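GMP reductase (Trypanosoma brucei brucei, PDB 6JIG) probably catalyses the irreversible NADPH-dependent deamination of GMP to IMP, helping to balance the adenine and guanine nucleotide pools. Local coordinates at residues C348-G353 / D369-G374. The protein carries 1 engineered substitution. Residues are numbered along the deposited sequence; the frame is centred on the assembly and turned at random.
Sequences CIADGG and DTVMLG. With 5GP (guanosine-5'-monophosphate), chain B.
Cys348 O takes two backbone donors, Asp369 N just before the neighbouring strand at 2.9 Å and Thr370 N at its start at 3.3 Å, and opens the parallel pairing of 348-351 with 370-373. Ala350 continues it: its N gives to Thr370 O and its O accepts from Met372 N. At the strand starts the Asp369 carboxylate turns back, OD2 taking Cys348 N on its anti lone pair (2.9 Å), while OD1 is held by Gln467.

The side chains of Ile349, Asp351, Thr370 and Met372 share the sheet face inside the barrel. Ile349 CG1 lies close to Thr370 OG1, and CG2, anti to the backbone N, packs on Met372 CB at 3.7 Å. Met372 runs extended through chi1 and chi2 (176° and 173°), which brings SD within 3.4 Å of Asp351 OD1. On the other face Ala350 meets Val334 of helix 330-344, and Val371 meets Ile49 and Leu354.

At the C-terminal ends GMP is gripped twice. Asp351 receives the ribose hydroxyls, O3' on OD1 and O2' on OD2, at doubtfully short modelled lengths; Lys309 and Asn290 also hold OD2. Gly353 N binds phosphate O1P at 3.0 Å. Gly374 N binds O3P at 2.8 Å. This last beta-alpha-beta unit of the TIM barrel thus pairs a carboxylate with the ribose and backbone N-H groups with the phosphate.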
loop_
_atom_site.group_PDB
_atom_site.type_symbol
_atom_site.label_atom_id
_atom_site.label_comp_id
_atom_site.label_asym_id
_atom_site.label_seq_id
_atom_site.Cartn_x
_atom_site.Cartn_y
_atom_site.Cartn_z
ATOM N N CYS A 348 -25.807 16.335 33.315
ATOM C CA CYS A 348 -25.817 15.765 31.970
ATOM C C CYS A 348 -24.569 14.933 31.722
ATOM O O CYS A 348 -23.459 15.342 32.078
ATOM C CB CYS A 348 -25.923 16.865 30.908
ATOM S SG CYS A 348 -27.470 17.787 30.898
ATOM N N ILE A 349 -24.768 13.768 31.111
ATOM C CA ILE A 349 -23.696 12.869 30.683
ATOM C C ILE A 349 -23.458 13.103 29.191
ATOM O O ILE A 349 -24.363 12.875 28.388
ATOM C CB ILE A 349 -24.076 11.394 30.922
ATOM C CG1 ILE A 349 -24.505 11.156 32.380
ATOM C CG2 ILE A 349 -22.902 10.453 30.517
ATOM C CD1 ILE A 349 -25.320 9.886 32.559
ATOM N N ALA A 350 -22.252 13.520 28.802
ATOM C CA ALA A 350 -21.906 13.621 27.373
ATOM C C ALA A 350 -21.487 12.245 26.863
ATOM O O ALA A 350 -20.396 11.769 27.183
ATOM C CB ALA A 350 -20.798 14.647 27.160
ATOM N N ASP A 351 -22.341 11.608 26.050
ATOM C CA ASP A 351 -22.202 10.189 25.699
ATOM C C ASP A 351 -21.826 10.026 24.228
ATOM O O ASP A 351 -22.671 10.211 23.345
ATOM C CB ASP A 351 -23.510 9.448 25.999
ATOM C CG ASP A 351 -23.465 7.979 25.609
ATOM O OD1 ASP A 351 -22.353 7.418 25.497
ATOM O OD2 ASP A 351 -24.550 7.381 25.448
ATOM N N GLY A 352 -20.586 9.633 23.971
ATOM C CA GLY A 352 -20.231 9.205 22.631
ATOM C C GLY A 352 -19.304 10.187 21.919
ATOM O O GLY A 352 -19.375 11.408 22.107
ATOM N N GLY A 353 -18.442 9.640 21.062
ATOM C CA GLY A 353 -17.628 10.477 20.203
ATOM C C GLY A 353 -16.362 10.993 20.838
ATOM O O GLY A 353 -15.639 11.772 20.202
ATOM N N ASP A 369 -21.562 17.316 33.014
ATOM C CA ASP A 369 -21.058 16.946 34.336
ATOM C C ASP A 369 -20.228 15.675 34.324
ATOM O O ASP A 369 -19.302 15.543 35.141
ATOM C CB ASP A 369 -22.227 16.798 35.326
ATOM C CG ASP A 369 -23.036 18.064 35.409
ATOM O OD1 ASP A 369 -22.537 19.026 36.011
ATOM O OD2 ASP A 369 -24.103 18.139 34.764
ATOM N N THR A 370 -20.538 14.743 33.430
ATOM C CA THR A 370 -19.757 13.528 33.255
ATOM C C THR A 370 -19.641 13.232 31.765
ATOM O O THR A 370 -20.361 13.798 30.936
ATOM C CB THR A 370 -20.399 12.305 33.933
ATOM O OG1 THR A 370 -21.728 12.131 33.426
ATOM C CG2 THR A 370 -20.429 12.448 35.469
ATOM N N VAL A 371 -18.746 12.305 31.441
ATOM C CA VAL A 371 -18.649 11.743 30.093
ATOM C C VAL A 371 -18.864 10.239 30.184
ATOM O O VAL A 371 -18.522 9.604 31.189
ATOM C CB VAL A 371 -17.286 12.045 29.428
ATOM C CG1 VAL A 371 -17.096 13.559 29.226
ATOM C CG2 VAL A 371 -16.144 11.477 30.257
ATOM N N MET A 372 -19.443 9.668 29.130
ATOM C CA MET A 372 -19.597 8.225 29.015
ATOM C C MET A 372 -18.701 7.737 27.889
ATOM O O MET A 372 -18.742 8.288 26.785
ATOM C CB MET A 372 -21.049 7.832 28.747
ATOM C CG MET A 372 -21.205 6.337 28.520
ATOM S SD MET A 372 -22.909 5.791 28.402
ATOM C CE MET A 372 -23.267 5.448 30.137
ATOM N N LEU A 373 -17.908 6.705 28.165
ATOM C CA LEU A 373 -16.900 6.213 27.235
ATOM C C LEU A 373 -17.172 4.765 26.873
ATOM O O LEU A 373 -17.351 3.923 27.761
ATOM C CB LEU A 373 -15.502 6.311 27.833
ATOM C CG LEU A 373 -15.084 7.653 28.420
ATOM C CD1 LEU A 373 -13.673 7.523 28.961
ATOM C CD2 LEU A 373 -15.150 8.706 27.320
ATOM N N GLY A 374 -17.199 4.483 25.573
ATOM C CA GLY A 374 -17.237 3.110 25.105
ATOM C C GLY A 374 -15.875 2.717 24.560
ATOM O O GLY A 374 -15.098 2.014 25.217
HETATM P P 5GP B . -17.901 5.753 22.012
HETATM O O1P 5GP B . -17.633 6.712 20.864
HETATM O O2P 5GP B . -17.559 4.312 21.691
HETATM O O3P 5GP B . -17.390 6.227 23.350
HETATM O "O5'" 5GP B . -19.487 5.864 22.158
HETATM C "C5'" 5GP B . -20.257 4.951 22.925
HETATM C "C4'" 5GP B . -21.726 5.319 22.880
HETATM O "O4'" 5GP B . -22.264 5.004 21.575
HETATM C "C3'" 5GP B . -22.643 4.556 23.827
HETATM O "O3'" 5GP B . -22.581 5.024 25.169
HETATM C "C2'" 5GP B . -24.023 4.708 23.163
HETATM O "O2'" 5GP B . -24.644 5.943 23.495
HETATM C "C1'" 5GP B . -23.658 4.784 21.678
HETATM N N9 5GP B . -23.978 3.548 20.955
HETATM C C8 5GP B . -23.586 2.300 21.255
HETATM N N7 5GP B . -24.086 1.467 20.306
HETATM C C5 5GP B . -24.767 2.225 19.412
HETATM C C6 5GP B . -25.470 1.948 18.248
HETATM O O6 5GP B . -25.541 0.770 17.839
HETATM N N1 5GP B . -26.061 2.951 17.578
HETATM C C2 5GP B . -25.985 4.219 18.008
HETATM N N2 5GP B . -26.586 5.209 17.310
HETATM N N3 5GP B . -25.295 4.528 19.132
HETATM C C4 5GP B . -24.692 3.538 19.832
#